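Local coordinates for protein insect group II chitinase (Ostrinia furnacalis, PDB 5Y2B) that probably hydrolyses the beta-1,4 links of chitin, as a glycoside hydrolase family 18 enzyme that binds N-acetylglucosamine chains along a groove, at residues K8-Y13 with H38-F43; T14-Y19 with M344-D349; P249-S254 with K282-Y287. All coordinates share one frame; numbering follows the deposited sequence.

How the contacts relate
Contact 1 is part of the wall of a TIM barrel; contacts 2 and 3 lie at its mouth, where the sugars bind. Contact 1 joins the first two barrel strands, 8-14 and 38-46. Contact 2 joins the loop after strand 8-14 to the end of the last strand, 342-346. Contact 3 pairs the extended strand 244-257 with strand 284-286. Centres of contacts 1 and 2 are about 9 Å apart, and those of contacts 2 and 3 about 13 Å. V10 O probably accepts a bond from I345 N (2.9 Å), and W346 O one from M250 N (2.8 Å). Contacts 1 and 3 do not touch. All three touch the chain B sugar, and contacts 2 and 3 share the chain D sugar.

Contact 1 (K8-Y13 with H38-F43); sequences KLVCYY and HIVYGF. With NAG (2-acetamido-2-deoxy-beta-D-glucopyranose), chain B.
G42 N donates to Y13 O at 2.7 Å, the shortest bond of a parallel ladder. Y13 N in turn gives its proton to V40 O (2.8 Å). C11 straddles I39 of the neighbouring strand: its N bonds H38 O and its O accepts from V40 N. The last rung, H38 N to L9 O, is weak at 3.3 Å.

Y12, V10, V40 and H38 share one face. The Y12 ring is clamped there. V40 CB sits over one side, 4.0 Å from the ring centroid, and V40 CG1 reaches CE2. The acetamido methyl C8 of the chain B sugar lies over the opposite side, 3.3 Å from CZ. Y12 OH bonds D124, which anchors the far end of the ring; the groups over its two faces should limit its rotation.

Y13, C11, I39 and Y41 share the other face, where Y13, I39 and Y41 touch helix 65-70. With CG anti to the backbone N (chi1 167°), the Y13 ring runs alongside that of Y41. Their planes make 47°, and CE2 meets CE2 at 3.5 Å. C11 is tied to C36 by a disulfide. These are adjacent first and second strands of a family 18 (beta/alpha)8 barrel, flooring the sugar site.

Contact 2 (T14-Y19 with M344-D349); sequences TNWSWY and MIWALD. With NAG (2-acetamido-2-deoxy-beta-D-glucopyranose), chain B; NAG (2-acetamido-2-deoxy-beta-D-glucopyranose), chain C; NAG (2-acetamido-2-deoxy-beta-D-glucopyranose), chain D; NAG (2-acetamido-2-deoxy-beta-D-glucopyranose), chain E.
W16 and W346 form part of the aromatic lining of the family 18 substrate groove, above the C-terminal ends of the barrel strands. Their side chains cross at about a right angle. The six-membered rims abut, with W16 CH2 3.8 Å from W346 CZ2. Each ring presents a face to a different sugar of one chain. W16 lies under the chain C sugar, whose N2 sits over it, while T14 CB backs the opposite face. W346 lies under the chain B sugar, with O7 3.1 Å from CE3 and A347 CB behind. W346 also uses its edge. NE1 donates to O7 of the chain D sugar at 2.8 Å, in the ring plane and at 162°. This bond should fix the rotation of the indole. A cis peptide follows W346. Sugar B links through O4 to D, consistent with sites -1 and -2.

T14 touches 344-349 at two main places, W346 and D349. Its methyl CG2 packs against W346 CH2 at 3.7 Å. Its OG1 lies between the backbone N and the carbonyl carbon (chi1 65°), turned to the D349 carboxylate. OG1 donates to D349 OD2 at 2.9 Å, meeting it from above the carboxylate plane. D349 OD1 makes a salt bridge with R20, so the acid is gripped at both oxygens and is probably kept ionised. S17 CB packs on D349 CG at 3.5 Å. S17 OG turns back and donates to T14 O at 2.6 Å, which pins the start of the 3-10 turn 15-18.

Two waters complete the polar link. One donates to both T14 OG1 and D349 OD1. The other accepts from T14 N and donates to D349 OD2 at 2.6 Å.

Contact 3 (P249-S254 with K282-Y287); sequences PMYGQS and KGFLAY. With NAG (2-acetamido-2-deoxy-beta-D-glucopyranose), chain D; NAG (2-acetamido-2-deoxy-beta-D-glucopyranose), chain B.
Y251 and F284 meet the sugars directly and each other through Y251 CB and F284 CD2, 4.2 Å apart. O6 of the chain B sugar donates to Y251 OH at 2.5 Å. The phenol is also bonded to D199, so the hydroxyl has two polar partners. The F284 ring takes the acetamido methyl of the chain D sugar over its centre, with C8 3.6 Å from CD1. That methyl also lies over a face of the Y251 ring, but toward the rim.

The rings stand on a short antiparallel ladder. G252 and L285 form a hydrogen-bonded antiparallel pair. G252 N gives to L285 O at 2.7 Å, nearly straight out from the carbonyl. L285 N returns a bond to G252 O (3.1 Å). S254 N donates to G283 O at 2.8 Å, with an N-H...O angle of 177°, but it comes from 54° above the carbonyl plane. G283 has a positive phi of 102°, and the turn there needs glycine. At the other end the backbone N of Y287, the first residue of helix 287-296, donates to M250 O at 3.1 Å.

Next outward, the Q253 side chain bends at chi2 and sends NE2 to D199, the same acid that holds Y251. Q253 may thus help to position the acid from the second shell. S254 packs on strand 318-321 at V320. Strand 284-286 belongs to the segment inserted in sequence between barrel strands 244-257 and 342-346. It pairs with the extended end of the first, consistent with the alpha+beta insertion that walls the groove in many family 18 chitinases.

Contact 1 (K8-Y13 with H38-F43)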
loop_
_atom_site.group_PDB
_atom_site.type_symbol
_atom_site.label_atom_id
_atom_site.label_comp_id
_atom_site.label_asym_id
_atom_site.label_seq_id
_atom_site.Cartn_x
_atom_site.Cartn_y
_atom_site.Cartn_z
ATOM N N LYS A 8 -14.524 4.201 -2.336
ATOM C CA LYS A 8 -13.450 4.720 -1.502
ATOM C C LYS A 8 -12.200 4.950 -2.347
ATOM O O LYS A 8 -11.918 4.197 -3.277
ATOM C CB LYS A 8 -13.092 3.751 -0.378
ATOM C CG LYS A 8 -14.186 3.502 0.638
ATOM C CD LYS A 8 -13.672 2.633 1.739
ATOM C CE LYS A 8 -14.688 2.600 2.889
ATOM N NZ LYS A 8 -15.884 1.845 2.478
ATOM N N LEU A 9 -11.446 5.993 -2.009
ATOM C CA LEU A 9 -10.080 6.136 -2.509
ATOM C C LEU A 9 -9.210 6.362 -1.270
ATOM O O LEU A 9 -9.182 7.461 -0.708
ATOM C CB LEU A 9 -9.970 7.285 -3.522
ATOM C CG LEU A 9 -8.965 7.072 -4.644
ATOM C CD1 LEU A 9 -8.978 8.245 -5.654
ATOM C CD2 LEU A 9 -7.550 6.849 -4.057
ATOM N N VAL A 10 -8.494 5.330 -0.852
ATOM C CA VAL A 10 -7.723 5.359 0.389
ATOM C C VAL A 10 -6.286 5.738 0.033
ATOM O O VAL A 10 -5.618 5.015 -0.706
ATOM C CB VAL A 10 -7.802 3.993 1.105
ATOM C CG1 VAL A 10 -7.054 3.970 2.419
ATOM C CG2 VAL A 10 -9.285 3.612 1.312
ATOM N N CYS A 11 -5.810 6.871 0.540
ATOM C CA CYS A 11 -4.456 7.334 0.261
ATOM C C CYS A 11 -3.573 7.155 1.484
ATOM O O CYS A 11 -3.893 7.674 2.557
ATOM C CB CYS A 11 -4.446 8.822 -0.108
ATOM S SG CYS A 11 -5.557 9.197 -1.403
ATOM N N TYR A 12 -2.455 6.474 1.308
ATOM C CA TYR A 12 -1.458 6.417 2.357
ATOM C C TYR A 12 -0.604 7.690 2.324
ATOM O O TYR A 12 -0.110 8.108 1.259
ATOM C CB TYR A 12 -0.618 5.138 2.193
ATOM C CG TYR A 12 -1.285 3.936 2.846
ATOM C CD1 TYR A 12 -2.207 3.150 2.143
ATOM C CD2 TYR A 12 -1.052 3.633 4.199
ATOM C CE1 TYR A 12 -2.852 2.060 2.751
ATOM C CE2 TYR A 12 -1.675 2.561 4.811
ATOM C CZ TYR A 12 -2.573 1.772 4.080
ATOM O OH TYR A 12 -3.190 0.711 4.697
ATOM N N TYR A 13 -0.499 8.340 3.484
ATOM C CA TYR A 13 0.468 9.398 3.753
ATOM C C TYR A 13 1.656 8.774 4.501
ATOM O O TYR A 13 1.457 7.889 5.335
ATOM C CB TYR A 13 -0.207 10.505 4.601
ATOM C CG TYR A 13 0.787 11.455 5.176
ATOM C CD1 TYR A 13 1.237 12.537 4.425
ATOM C CD2 TYR A 13 1.326 11.241 6.439
ATOM C CE1 TYR A 13 2.198 13.373 4.904
ATOM C CE2 TYR A 13 2.284 12.098 6.945
ATOM C CZ TYR A 13 2.711 13.160 6.161
ATOM O OH TYR A 13 3.644 14.028 6.622
ATOM N N HIS A 38 -10.249 8.860 2.116
ATOM C CA HIS A 38 -9.662 8.401 3.364
ATOM C C HIS A 38 -8.171 8.641 3.248
ATOM O O HIS A 38 -7.593 8.412 2.183
ATOM C CB HIS A 38 -9.938 6.899 3.588
ATOM C CG HIS A 38 -11.394 6.579 3.780
ATOM N ND1 HIS A 38 -12.310 6.628 2.749
ATOM C CD2 HIS A 38 -12.097 6.253 4.896
ATOM C CE1 HIS A 38 -13.515 6.317 3.215
ATOM N NE2 HIS A 38 -13.413 6.086 4.512
ATOM N N ILE A 39 -7.554 9.124 4.321
ATOM C CA ILE A 39 -6.106 9.227 4.412
ATOM C C ILE A 39 -5.652 8.340 5.564
ATOM O O ILE A 39 -6.252 8.362 6.651
ATOM C CB ILE A 39 -5.659 10.686 4.594
ATOM C CG1 ILE A 39 -5.942 11.479 3.317
ATOM C CG2 ILE A 39 -4.187 10.771 4.969
ATOM C CD1 ILE A 39 -6.062 13.020 3.589
ATOM N N VAL A 40 -4.610 7.547 5.318
ATOM C CA VAL A 40 -4.060 6.641 6.318
ATOM C C VAL A 40 -2.622 7.063 6.561
ATOM O O VAL A 40 -1.829 7.199 5.610
ATOM C CB VAL A 40 -4.145 5.169 5.885
ATOM C CG1 VAL A 40 -3.536 4.287 6.940
ATOM C CG2 VAL A 40 -5.585 4.778 5.728
ATOM N N TYR A 41 -2.318 7.344 7.827
ATOM C CA TYR A 41 -1.035 7.887 8.232
ATOM C C TYR A 41 -0.077 6.730 8.494
ATOM O O TYR A 41 -0.309 5.930 9.405
ATOM C CB TYR A 41 -1.230 8.738 9.478
ATOM C CG TYR A 41 -0.022 9.573 9.868
ATOM C CD1 TYR A 41 1.092 8.985 10.420
ATOM C CD2 TYR A 41 -0.051 10.968 9.760
ATOM C CE1 TYR A 41 2.172 9.743 10.822
ATOM C CE2 TYR A 41 1.016 11.743 10.170
ATOM C CZ TYR A 41 2.132 11.106 10.677
ATOM O OH TYR A 41 3.202 11.839 11.063
ATOM N N GLY A 42 0.977 6.611 7.690
ATOM C CA GLY A 42 2.034 5.633 7.959
ATOM C C GLY A 42 3.244 6.321 8.561
ATOM O O GLY A 42 3.720 7.315 8.019
ATOM N N PHE A 43 3.724 5.816 9.699
ATOM C CA PHE A 43 3.256 4.657 10.432
ATOM C C PHE A 43 3.472 4.989 11.906
ATOM O O PHE A 43 4.477 5.631 12.239
ATOM C CB PHE A 43 4.065 3.376 10.087
ATOM C CG PHE A 43 3.619 2.672 8.831
ATOM C CD1 PHE A 43 2.379 2.075 8.759
ATOM C CD2 PHE A 43 4.464 2.597 7.722
ATOM C CE1 PHE A 43 1.951 1.458 7.599
ATOM C CE2 PHE A 43 4.067 1.961 6.568
ATOM C CZ PHE A 43 2.805 1.390 6.500
HETATM C C1 NAG B . 3.671 -2.351 1.954
HETATM C C2 NAG B . 3.623 -1.602 3.328
HETATM C C3 NAG B . 4.734 -0.549 3.443
HETATM C C4 NAG B . 5.692 -0.664 2.260
HETATM C C5 NAG B . 4.938 -0.542 0.936
HETATM C C6 NAG B . 5.811 -0.879 -0.247
HETATM C C7 NAG B . 1.437 -0.568 2.743
HETATM C C8 NAG B . 0.089 -0.097 3.315
HETATM N N2 NAG B . 2.315 -1.053 3.645
HETATM O O3 NAG B . 5.404 -0.774 4.682
HETATM O O4 NAG B . 6.578 0.449 2.184
HETATM O O5 NAG B . 3.806 -1.406 0.875
HETATM O O6 NAG B . 5.075 -0.735 -1.443
HETATM O O7 NAG B . 1.697 -0.484 1.522
#

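Contact 2 (T14-Y19 with M344-D349)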
loop_
_atom_site.group_PDB
_atom_site.type_symbol
_atom_site.label_atom_id
_atom_site.label_comp_id
_atom_site.label_asym_id
_atom_site.label_seq_id
_atom_site.Cartn_x
_atom_site.Cartn_y
_atom_site.Cartn_z
ATOM N N THR A 14 2.889 9.197 4.213
ATOM C CA THR A 14 4.033 8.622 4.927
ATOM C C THR A 14 4.835 9.721 5.610
ATOM O O THR A 14 5.203 10.709 4.968
ATOM C CB THR A 14 4.963 7.806 4.024
ATOM O OG1 THR A 14 5.575 8.658 3.047
ATOM C CG2 THR A 14 4.201 6.673 3.318
ATOM N N ASN A 15 5.095 9.565 6.918
ATOM C CA ASN A 15 5.740 10.679 7.587
ATOM C C ASN A 15 7.202 10.851 7.153
ATOM O O ASN A 15 7.730 11.965 7.257
ATOM C CB ASN A 15 5.617 10.572 9.115
ATOM C CG ASN A 15 6.236 9.329 9.697
ATOM O OD1 ASN A 15 6.843 8.531 9.000
ATOM N ND2 ASN A 15 6.060 9.154 10.979
ATOM N N TRP A 16 7.853 9.820 6.607
ATOM C CA TRP A 16 9.265 9.972 6.276
ATOM C C TRP A 16 9.504 10.630 4.921
ATOM O O TRP A 16 10.667 10.909 4.571
ATOM C CB TRP A 16 9.966 8.606 6.322
ATOM C CG TRP A 16 9.462 7.645 5.305
ATOM C CD1 TRP A 16 9.935 7.478 4.026
ATOM C CD2 TRP A 16 8.365 6.708 5.454
ATOM N NE1 TRP A 16 9.224 6.498 3.391
ATOM C CE2 TRP A 16 8.261 6.002 4.233
ATOM C CE3 TRP A 16 7.491 6.380 6.507
ATOM C CZ2 TRP A 16 7.312 4.998 4.027
ATOM C CZ3 TRP A 16 6.545 5.380 6.303
ATOM C CH2 TRP A 16 6.467 4.698 5.064
ATOM N N SER A 17 8.453 10.895 4.148
ATOM C CA SER A 17 8.650 11.575 2.876
ATOM C C SER A 17 9.026 13.044 3.066
ATOM O O SER A 17 9.346 13.724 2.084
ATOM C CB SER A 17 7.379 11.450 2.030
ATOM O OG SER A 17 6.292 11.846 2.839
ATOM N N TRP A 18 8.954 13.547 4.298
ATOM C CA TRP A 18 9.501 14.849 4.663
ATOM C C TRP A 18 11.019 14.901 4.513
ATOM O O TRP A 18 11.589 15.962 4.234
ATOM C CB TRP A 18 9.132 15.127 6.118
ATOM C CG TRP A 18 9.355 16.535 6.605
ATOM C CD1 TRP A 18 9.177 17.693 5.905
ATOM C CD2 TRP A 18 9.728 16.921 7.933
ATOM N NE1 TRP A 18 9.433 18.781 6.714
ATOM C CE2 TRP A 18 9.775 18.335 7.960
ATOM C CE3 TRP A 18 9.988 16.208 9.112
ATOM C CZ2 TRP A 18 10.097 19.050 9.112
ATOM C CZ3 TRP A 18 10.297 16.923 10.274
ATOM C CH2 TRP A 18 10.362 18.332 10.257
ATOM N N TYR A 19 11.683 13.779 4.747
ATOM C CA TYR A 19 13.139 13.724 4.766
ATOM C C TYR A 19 13.690 13.460 3.370
ATOM O O TYR A 19 14.376 12.476 3.152
ATOM C CB TYR A 19 13.601 12.634 5.725
ATOM C CG TYR A 19 13.138 12.825 7.134
ATOM C CD1 TYR A 19 13.787 13.717 7.959
ATOM C CD2 TYR A 19 12.066 12.096 7.662
ATOM C CE1 TYR A 19 13.419 13.892 9.266
ATOM C CE2 TYR A 19 11.659 12.288 8.985
ATOM C CZ TYR A 19 12.371 13.194 9.785
ATOM O OH TYR A 19 12.063 13.440 11.106
ATOM N N MET A 344 -6.974 2.013 -3.488
ATOM C CA MET A 344 -6.016 2.475 -2.496
ATOM C C MET A 344 -4.695 2.780 -3.204
ATOM O O MET A 344 -4.297 2.034 -4.107
ATOM C CB MET A 344 -5.816 1.394 -1.415
ATOM C CG MET A 344 -4.704 1.656 -0.406
ATOM S SD MET A 344 -3.070 1.063 -0.903
ATOM C CE MET A 344 -3.134 -0.669 -0.376
ATOM N N ILE A 345 -3.968 3.823 -2.784
ATOM C CA ILE A 345 -2.644 4.052 -3.369
ATOM C C ILE A 345 -1.573 4.027 -2.287
ATOM O O ILE A 345 -1.756 4.556 -1.182
ATOM C CB ILE A 345 -2.564 5.366 -4.192
ATOM C CG1 ILE A 345 -2.764 6.577 -3.288
ATOM C CG2 ILE A 345 -3.575 5.343 -5.283
ATOM C CD1 ILE A 345 -2.198 7.849 -3.820
ATOM N N TRP A 346 -0.450 3.401 -2.622
ATOM C CA TRP A 346 0.811 3.541 -1.907
ATOM C C TRP A 346 1.766 4.284 -2.846
ATOM O O TRP A 346 2.224 3.702 -3.842
ATOM C CB TRP A 346 1.413 2.172 -1.530
ATOM C CG TRP A 346 2.638 2.401 -0.727
ATOM C CD1 TRP A 346 3.911 2.610 -1.196
ATOM C CD2 TRP A 346 2.687 2.612 0.683
ATOM N NE1 TRP A 346 4.754 2.887 -0.148
ATOM C CE2 TRP A 346 4.030 2.890 1.016
ATOM C CE3 TRP A 346 1.729 2.561 1.703
ATOM C CZ2 TRP A 346 4.437 3.118 2.319
ATOM C CZ3 TRP A 346 2.135 2.797 2.992
ATOM C CH2 TRP A 346 3.476 3.066 3.294
ATOM N N ALA A 347 2.094 5.546 -2.564
ATOM C CA ALA A 347 1.603 6.449 -1.501
ATOM C C ALA A 347 1.513 7.876 -2.130
ATOM O O ALA A 347 2.007 8.091 -3.250
ATOM C CB ALA A 347 2.543 6.455 -0.326
ATOM N N LEU A 348 0.894 8.820 -1.412
ATOM C CA LEU A 348 0.634 10.159 -1.952
ATOM C C LEU A 348 1.891 10.787 -2.514
ATOM O O LEU A 348 1.873 11.386 -3.598
ATOM C CB LEU A 348 0.079 11.073 -0.851
ATOM C CG LEU A 348 -1.412 10.854 -0.640
ATOM C CD1 LEU A 348 -1.807 11.397 0.732
ATOM C CD2 LEU A 348 -2.187 11.496 -1.805
ATOM N N ASP A 349 2.998 10.617 -1.802
ATOM C CA ASP A 349 4.245 11.333 -2.015
ATOM C C ASP A 349 5.110 10.721 -3.105
ATOM O O ASP A 349 6.184 11.266 -3.398
ATOM C CB ASP A 349 5.041 11.328 -0.730
ATOM C CG ASP A 349 5.197 9.902 -0.158
ATOM O OD1 ASP A 349 6.181 9.192 -0.509
ATOM O OD2 ASP A 349 4.292 9.489 0.622
HETATM C C1 NAG B . 3.671 -2.351 1.954
HETATM C C2 NAG B . 3.623 -1.602 3.328
HETATM C C3 NAG B . 4.734 -0.549 3.443
HETATM C C4 NAG B . 5.692 -0.664 2.260
HETATM C C5 NAG B . 4.938 -0.542 0.936
HETATM C C6 NAG B . 5.811 -0.879 -0.247
HETATM C C7 NAG B . 1.437 -0.568 2.743
HETATM C C8 NAG B . 0.089 -0.097 3.315
HETATM N N2 NAG B . 2.315 -1.053 3.645
HETATM O O3 NAG B . 5.404 -0.774 4.682
HETATM O O4 NAG B . 6.578 0.449 2.184
HETATM O O5 NAG B . 3.806 -1.406 0.875
HETATM O O6 NAG B . 5.075 -0.735 -1.443
HETATM O O7 NAG B . 1.697 -0.484 1.522
HETATM C C1 NAG C . 10.859 3.521 5.268
HETATM C C2 NAG C . 11.094 3.965 6.683
HETATM C C3 NAG C . 11.793 5.330 6.696
HETATM C C4 NAG C . 13.044 5.323 5.818
HETATM C C5 NAG C . 12.719 4.766 4.419
HETATM C C6 NAG C . 13.960 4.522 3.573
HETATM C C7 NAG C . 9.593 3.330 8.543
HETATM C C8 NAG C . 8.234 3.574 9.183
HETATM N N2 NAG C . 9.842 4.027 7.429
HETATM O O3 NAG C . 12.098 5.681 8.034
HETATM O O4 NAG C . 13.451 6.655 5.525
HETATM O O5 NAG C . 12.054 3.519 4.556
HETATM O O6 NAG C . 13.625 4.321 2.212
HETATM O O7 NAG C . 10.418 2.537 9.013
HETATM C C1 NAG D . 7.837 0.407 2.756
HETATM C C2 NAG D . 8.642 1.515 2.102
HETATM C C3 NAG D . 9.914 1.757 2.876
HETATM C C4 NAG D . 9.517 2.083 4.304
HETATM C C5 NAG D . 8.711 0.909 4.883
HETATM C C6 NAG D . 8.207 1.176 6.289
HETATM C C7 NAG D . 8.320 1.903 -0.313
HETATM C C8 NAG D . 8.670 1.416 -1.730
HETATM N N2 NAG D . 8.897 1.234 0.693
HETATM O O3 NAG D . 10.603 2.830 2.272
HETATM O O4 NAG D . 10.633 2.160 5.157
HETATM O O5 NAG D . 7.562 0.742 4.065
HETATM O O6 NAG D . 7.647 0.015 6.864
HETATM O O7 NAG D . 7.570 2.872 -0.098
HETATM C C1 NAG E . 14.366 7.262 6.444
HETATM C C2 NAG E . 15.288 8.270 5.749
HETATM C C3 NAG E . 16.141 9.029 6.772
HETATM C C4 NAG E . 15.250 9.651 7.842
HETATM C C5 NAG E . 14.414 8.550 8.515
HETATM C C6 NAG E . 13.472 9.077 9.572
HETATM C C7 NAG E . 15.885 7.686 3.411
HETATM C C8 NAG E . 16.881 6.938 2.535
HETATM N N2 NAG E . 16.123 7.637 4.729
HETATM O O3 NAG E . 16.895 9.997 6.075
HETATM O O4 NAG E . 15.980 10.359 8.840
HETATM O O5 NAG E . 13.601 7.927 7.520
HETATM O O6 NAG E . 12.347 8.223 9.706
HETATM O O7 NAG E . 14.911 8.279 2.945
HETATM O O HOH W 1 7.089 7.231 0.768
HETATM O O HOH W 2 2.827 11.162 2.008
#

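Contact 3 (P249-S254 with K282-Y287)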
loop_
_atom_site.group_PDB
_atom_site.type_symbol
_atom_site.label_atom_id
_atom_site.label_comp_id
_atom_site.label_asym_id
_atom_site.label_seq_id
_atom_site.Cartn_x
_atom_site.Cartn_y
_atom_site.Cartn_z
ATOM N N PRO A 249 0.200 0.835 -6.931
ATOM C CA PRO A 249 1.491 1.463 -6.599
ATOM C C PRO A 249 1.724 2.738 -7.391
ATOM O O PRO A 249 1.471 2.804 -8.599
ATOM C CB PRO A 249 2.514 0.392 -7.001
ATOM C CG PRO A 249 1.845 -0.229 -8.248
ATOM C CD PRO A 249 0.320 -0.133 -8.038
ATOM N N MET A 250 2.212 3.772 -6.678
ATOM C CA MET A 250 2.637 5.017 -7.303
ATOM C C MET A 250 4.131 5.022 -7.559
ATOM O O MET A 250 4.725 6.095 -7.670
ATOM C CB MET A 250 2.249 6.241 -6.460
ATOM C CG MET A 250 0.760 6.320 -6.014
ATOM S SD MET A 250 -0.390 6.809 -7.308
ATOM C CE MET A 250 -0.837 5.194 -7.988
ATOM N N TYR A 251 4.752 3.845 -7.620
ATOM C CA TYR A 251 6.202 3.718 -7.672
ATOM C C TYR A 251 6.509 2.472 -8.486
ATOM O O TYR A 251 5.610 1.708 -8.901
ATOM C CB TYR A 251 6.823 3.615 -6.274
ATOM C CG TYR A 251 6.355 2.351 -5.604
ATOM C CD1 TYR A 251 5.116 2.300 -4.987
ATOM C CD2 TYR A 251 7.111 1.191 -5.660
ATOM C CE1 TYR A 251 4.661 1.158 -4.419
ATOM C CE2 TYR A 251 6.679 0.042 -5.102
ATOM C CZ TYR A 251 5.451 0.020 -4.489
ATOM O OH TYR A 251 5.025 -1.126 -3.931
ATOM N N GLY A 252 7.792 2.267 -8.712
ATOM C CA GLY A 252 8.241 1.201 -9.573
ATOM C C GLY A 252 9.262 0.370 -8.836
ATOM O O GLY A 252 9.965 0.851 -7.944
ATOM N N GLN A 253 9.299 -0.909 -9.185
ATOM C CA GLN A 253 10.368 -1.780 -8.746
ATOM C C GLN A 253 11.519 -1.705 -9.762
ATOM O O GLN A 253 11.315 -1.865 -10.965
ATOM C CB GLN A 253 9.849 -3.220 -8.590
ATOM C CG GLN A 253 8.985 -3.486 -7.321
ATOM C CD GLN A 253 9.768 -3.382 -6.005
ATOM O OE1 GLN A 253 10.986 -3.477 -5.991
ATOM N NE2 GLN A 253 9.059 -3.182 -4.898
ATOM N N SER A 254 12.727 -1.499 -9.275
ATOM C CA SER A 254 13.877 -1.280 -10.136
ATOM C C SER A 254 14.878 -2.418 -9.989
ATOM O O SER A 254 15.003 -3.055 -8.925
ATOM C CB SER A 254 14.547 0.068 -9.814
ATOM O OG SER A 254 15.187 -0.001 -8.533
ATOM N N LYS A 282 17.822 1.647 -2.999
ATOM C CA LYS A 282 18.035 0.621 -4.008
ATOM C C LYS A 282 16.804 -0.267 -4.138
ATOM O O LYS A 282 16.192 -0.656 -3.145
ATOM C CB LYS A 282 19.259 -0.209 -3.635
ATOM C CG LYS A 282 19.468 -1.437 -4.479
ATOM C CD LYS A 282 20.692 -2.208 -3.998
ATOM C CE LYS A 282 21.944 -1.342 -4.118
ATOM N NZ LYS A 282 22.209 -0.840 -5.528
ATOM N N GLY A 283 16.408 -0.552 -5.367
ATOM C CA GLY A 283 15.275 -1.415 -5.588
ATOM C C GLY A 283 13.967 -0.720 -5.948
ATOM O O GLY A 283 13.101 -1.384 -6.532
ATOM N N PHE A 284 13.773 0.578 -5.632
ATOM C CA PHE A 284 12.542 1.237 -6.078
ATOM C C PHE A 284 12.764 2.694 -6.478
ATOM O O PHE A 284 13.782 3.317 -6.163
ATOM C CB PHE A 284 11.398 1.114 -5.043
ATOM C CG PHE A 284 11.308 2.238 -4.030
ATOM C CD1 PHE A 284 11.997 2.160 -2.830
ATOM C CD2 PHE A 284 10.457 3.323 -4.239
ATOM C CE1 PHE A 284 11.885 3.198 -1.875
ATOM C CE2 PHE A 284 10.345 4.335 -3.321
ATOM C CZ PHE A 284 11.078 4.278 -2.129
ATOM N N LEU A 285 11.787 3.210 -7.228
ATOM C CA LEU A 285 11.783 4.572 -7.717
ATOM C C LEU A 285 10.359 5.086 -7.661
ATOM O O LEU A 285 9.420 4.363 -8.013
ATOM C CB LEU A 285 12.288 4.667 -9.136
ATOM C CG LEU A 285 13.703 4.183 -9.399
ATOM C CD1 LEU A 285 13.897 4.149 -10.882
ATOM C CD2 LEU A 285 14.710 5.139 -8.747
ATOM N N ALA A 286 10.211 6.322 -7.190
ATOM C CA ALA A 286 8.934 7.003 -7.245
ATOM C C ALA A 286 8.550 7.220 -8.703
ATOM O O ALA A 286 9.410 7.345 -9.584
ATOM C CB ALA A 286 9.024 8.353 -6.517
ATOM N N TYR A 287 7.250 7.326 -8.956
ATOM C CA TYR A 287 6.834 7.623 -10.317
ATOM C C TYR A 287 7.448 8.922 -10.819
ATOM O O TYR A 287 7.792 9.030 -12.004
ATOM C CB TYR A 287 5.327 7.738 -10.412
ATOM C CG TYR A 287 4.865 8.020 -11.819
ATOM C CD1 TYR A 287 4.866 7.005 -12.800
ATOM C CD2 TYR A 287 4.429 9.274 -12.183
ATOM C CE1 TYR A 287 4.411 7.260 -14.089
ATOM C CE2 TYR A 287 3.988 9.547 -13.473
ATOM C CZ TYR A 287 3.975 8.527 -14.414
ATOM O OH TYR A 287 3.537 8.802 -15.685
HETATM C C1 NAG D . 7.837 0.407 2.756
HETATM C C2 NAG D . 8.642 1.515 2.102
HETATM C C3 NAG D . 9.914 1.757 2.876
HETATM C C4 NAG D . 9.517 2.083 4.304
HETATM C C5 NAG D . 8.711 0.909 4.883
HETATM C C6 NAG D . 8.207 1.176 6.289
HETATM C C7 NAG D . 8.320 1.903 -0.313
HETATM C C8 NAG D . 8.670 1.416 -1.730
HETATM N N2 NAG D . 8.897 1.234 0.693
HETATM O O3 NAG D . 10.603 2.830 2.272
HETATM O O4 NAG D . 10.633 2.160 5.157
HETATM O O5 NAG D . 7.562 0.742 4.065
HETATM O O6 NAG D . 7.647 0.015 6.864
HETATM O O7 NAG D . 7.570 2.872 -0.098
HETATM C C1 NAG B . 3.671 -2.351 1.954
HETATM C C2 NAG B . 3.623 -1.602 3.328
HETATM C C3 NAG B . 4.734 -0.549 3.443
HETATM C C4 NAG B . 5.692 -0.664 2.260
HETATM C C5 NAG B . 4.938 -0.542 0.936
HETATM C C6 NAG B . 5.811 -0.879 -0.247
HETATM C C7 NAG B . 1.437 -0.568 2.743
HETATM C C8 NAG B . 0.089 -0.097 3.315
HETATM N N2 NAG B . 2.315 -1.053 3.645
HETATM O O3 NAG B . 5.404 -0.774 4.682
HETATM O O4 NAG B . 6.578 0.449 2.184
HETATM O O5 NAG B . 3.806 -1.406 0.875
HETATM O O6 NAG B . 5.075 -0.735 -1.443
HETATM O O7 NAG B . 1.697 -0.484 1.522
HETATM O O HOH W 3 16.101 2.199 -7.384
#